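Long-range contact in StAR-related lipid transfer protein 5 (Homo sapiens, PDB 2R55), which probably binds cholesterol or other sterols and may take part in their transport within the cell: residues Lys34-Arg39 / Gly175-Pro180. Sequence-based numbering, arbitrary orientation.
Sequences KMLQYR and GCFCEP
Met35 reaches the strand with its terminal methyl. Its chain is bent at both chi2 and chi3 (-78° and -70°), which carries CE past the ring of Phe177, the two side chains running in opposite directions. Met35 CE lies 3.4 Å from Phe177 CE1, approaching obliquely, and 3.7 Å from the backbone N of Gly175, so the methyl touches both the aromatic ring and the backbone at Gly175. On the same helical turn the main chain itself meets the ring: Phe177 CZ points at the peptide between Met35 and Leu36, 3.5 Å from Met35 O, with Met35 C in the plane of the ring at its edge. Leu36 sets out away from the strand, yet Leu36 CD1 still comes to 4.2 Å from Phe177 CE2, a lighter apolar touch.

Phe177 thus lies with its edge against the N-terminal helix 21-40, which here packs on the curved sheet of the START domain, a helix-grip fold. The axes of 34-39 and 175-180 approach to 10.1 Å and cross at -63°, and Phe193 of the adjoining strand 188-197 touches both Met35 and Phe177.

One turn after Met35, Arg39 finishes the contact in two ways. Arg39 CB sits over one face of the Phe177 ring, 4.2 Å from the centroid, in a CH-pi contact. Arg39 CG, anti to the backbone N, starts a chain that bends at chi2 and then reaches Glu179 for a side-on, two-nitrogen salt bridge: Arg39 NE to Glu179 OE2 at 2.7 Å, somewhat tilted from both planes, and Arg39 NH2 to Glu179 OE1 at 3.0 Å, almost straight and using the syn lone pair. The guanidinium and carboxylate are nearly coplanar, and Asn189 ND2 adds a weak hydrogen bond to Glu179 OE1.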
loop_
_atom_site.group_PDB
_atom_site.type_symbol
_atom_site.label_atom_id
_atom_site.label_comp_id
_atom_site.label_asym_id
_atom_site.label_seq_id
_atom_site.Cartn_x
_atom_site.Cartn_y
_atom_site.Cartn_z
ATOM N N LYS A 34 -12.408 -2.924 -6.509
ATOM C CA LYS A 34 -12.131 -1.492 -6.602
ATOM C C LYS A 34 -10.706 -1.217 -7.056
ATOM O O LYS A 34 -10.442 -0.344 -7.874
ATOM C CB LYS A 34 -12.399 -0.808 -5.260
ATOM C CG LYS A 34 -13.871 -0.484 -5.059
ATOM C CD LYS A 34 -14.134 -0.183 -3.614
ATOM C CE LYS A 34 -15.589 0.117 -3.360
ATOM N NZ LYS A 34 -15.696 0.528 -1.945
ATOM N N MET A 35 -9.787 -1.986 -6.509
ATOM C CA MET A 35 -8.412 -1.895 -6.891
ATOM C C MET A 35 -8.249 -2.167 -8.378
ATOM O O MET A 35 -7.590 -1.413 -9.082
ATOM C CB MET A 35 -7.605 -2.842 -6.032
ATOM C CG MET A 35 -7.247 -2.229 -4.696
ATOM S SD MET A 35 -5.881 -1.068 -4.864
ATOM C CE MET A 35 -4.532 -2.181 -5.214
ATOM N N LEU A 36 -8.909 -3.203 -8.866
ATOM C CA LEU A 36 -8.882 -3.497 -10.288
ATOM C C LEU A 36 -9.363 -2.308 -11.128
ATOM O O LEU A 36 -8.759 -1.977 -12.158
ATOM C CB LEU A 36 -9.670 -4.773 -10.596
ATOM C CG LEU A 36 -9.375 -5.434 -11.956
ATOM C CD1 LEU A 36 -7.864 -5.690 -12.140
ATOM C CD2 LEU A 36 -10.204 -6.723 -12.192
ATOM N N GLN A 37 -10.423 -1.644 -10.668
ATOM C CA GLN A 37 -10.948 -0.494 -11.381
ATOM C C GLN A 37 -9.979 0.696 -11.317
ATOM O O GLN A 37 -9.787 1.383 -12.325
ATOM C CB GLN A 37 -12.385 -0.152 -10.935
ATOM C CG GLN A 37 -13.408 0.024 -12.109
ATOM C CD GLN A 37 -13.409 -1.151 -13.119
ATOM O OE1 GLN A 37 -13.064 -2.300 -12.780
ATOM N NE2 GLN A 37 -13.803 -0.859 -14.366
ATOM N N TYR A 38 -9.317 0.893 -10.172
ATOM C CA TYR A 38 -8.277 1.922 -10.056
ATOM C C TYR A 38 -7.116 1.669 -11.032
ATOM O O TYR A 38 -6.439 2.605 -11.439
ATOM C CB TYR A 38 -7.637 1.973 -8.659
ATOM C CG TYR A 38 -8.508 2.247 -7.450
ATOM C CD1 TYR A 38 -9.727 2.896 -7.554
ATOM C CD2 TYR A 38 -8.069 1.882 -6.185
ATOM C CE1 TYR A 38 -10.500 3.139 -6.424
ATOM C CE2 TYR A 38 -8.827 2.116 -5.073
ATOM C CZ TYR A 38 -10.044 2.751 -5.196
ATOM O OH TYR A 38 -10.798 2.985 -4.078
ATOM N N ARG A 39 -6.854 0.410 -11.367
ATOM C CA ARG A 39 -5.708 0.087 -12.188
ATOM C C ARG A 39 -6.022 0.389 -13.647
ATOM O O ARG A 39 -5.151 0.823 -14.418
ATOM C CB ARG A 39 -5.321 -1.383 -11.998
ATOM C CG ARG A 39 -4.232 -1.912 -12.932
ATOM C CD ARG A 39 -2.989 -1.064 -12.885
ATOM N NE ARG A 39 -1.955 -1.539 -13.803
ATOM C CZ ARG A 39 -1.778 -1.098 -15.048
ATOM N NH1 ARG A 39 -2.563 -0.145 -15.542
ATOM N NH2 ARG A 39 -0.797 -1.604 -15.777
ATOM N N GLY A 175 -2.977 -0.854 -2.151
ATOM C CA GLY A 175 -2.038 -1.957 -2.234
ATOM C C GLY A 175 -1.214 -1.931 -3.495
ATOM O O GLY A 175 -0.928 -0.868 -4.048
ATOM N N CYS A 176 -0.857 -3.117 -3.958
ATOM C CA CYS A 176 0.108 -3.290 -5.027
ATOM C C CYS A 176 -0.343 -4.263 -6.086
ATOM O O CYS A 176 -0.867 -5.326 -5.763
ATOM C CB CYS A 176 1.392 -3.852 -4.451
ATOM S SG CYS A 176 2.326 -2.592 -3.717
ATOM N N PHE A 177 -0.094 -3.894 -7.340
ATOM C CA PHE A 177 -0.140 -4.825 -8.466
ATOM C C PHE A 177 1.288 -5.181 -8.930
ATOM O O PHE A 177 2.070 -4.301 -9.318
ATOM C CB PHE A 177 -0.938 -4.218 -9.621
ATOM C CG PHE A 177 -2.416 -4.144 -9.372
ATOM C CD1 PHE A 177 -2.979 -3.029 -8.754
ATOM C CD2 PHE A 177 -3.258 -5.183 -9.775
ATOM C CE1 PHE A 177 -4.371 -2.939 -8.534
ATOM C CE2 PHE A 177 -4.640 -5.113 -9.554
ATOM C CZ PHE A 177 -5.201 -3.975 -8.921
ATOM N N CYS A 178 1.635 -6.462 -8.856
ATOM C CA CYS A 178 2.917 -6.951 -9.379
ATOM C C CYS A 178 2.668 -7.661 -10.710
ATOM O O CYS A 178 2.111 -8.754 -10.720
ATOM C CB CYS A 178 3.560 -7.929 -8.393
ATOM S SG CYS A 178 3.982 -7.278 -6.761
ATOM N N GLU A 179 3.072 -7.037 -11.819
ATOM C CA GLU A 179 2.689 -7.511 -13.168
ATOM C C GLU A 179 3.896 -7.948 -13.991
ATOM O O GLU A 179 4.785 -7.140 -14.255
ATOM C CB GLU A 179 1.893 -6.445 -13.958
ATOM C CG GLU A 179 0.887 -5.622 -13.120
ATOM C CD GLU A 179 0.299 -4.406 -13.861
ATOM O OE1 GLU A 179 0.977 -3.799 -14.721
ATOM O OE2 GLU A 179 -0.855 -4.048 -13.572
ATOM N N PRO A 180 3.915 -9.223 -14.421
ATOM C CA PRO A 180 5.013 -9.746 -15.247
ATOM C C PRO A 180 5.010 -9.100 -16.635
ATOM O O PRO A 180 3.949 -8.664 -17.110
ATOM C CB PRO A 180 4.698 -11.240 -15.340
ATOM C CG PRO A 180 3.202 -11.310 -15.176
ATOM C CD PRO A 180 2.880 -10.243 -14.169
#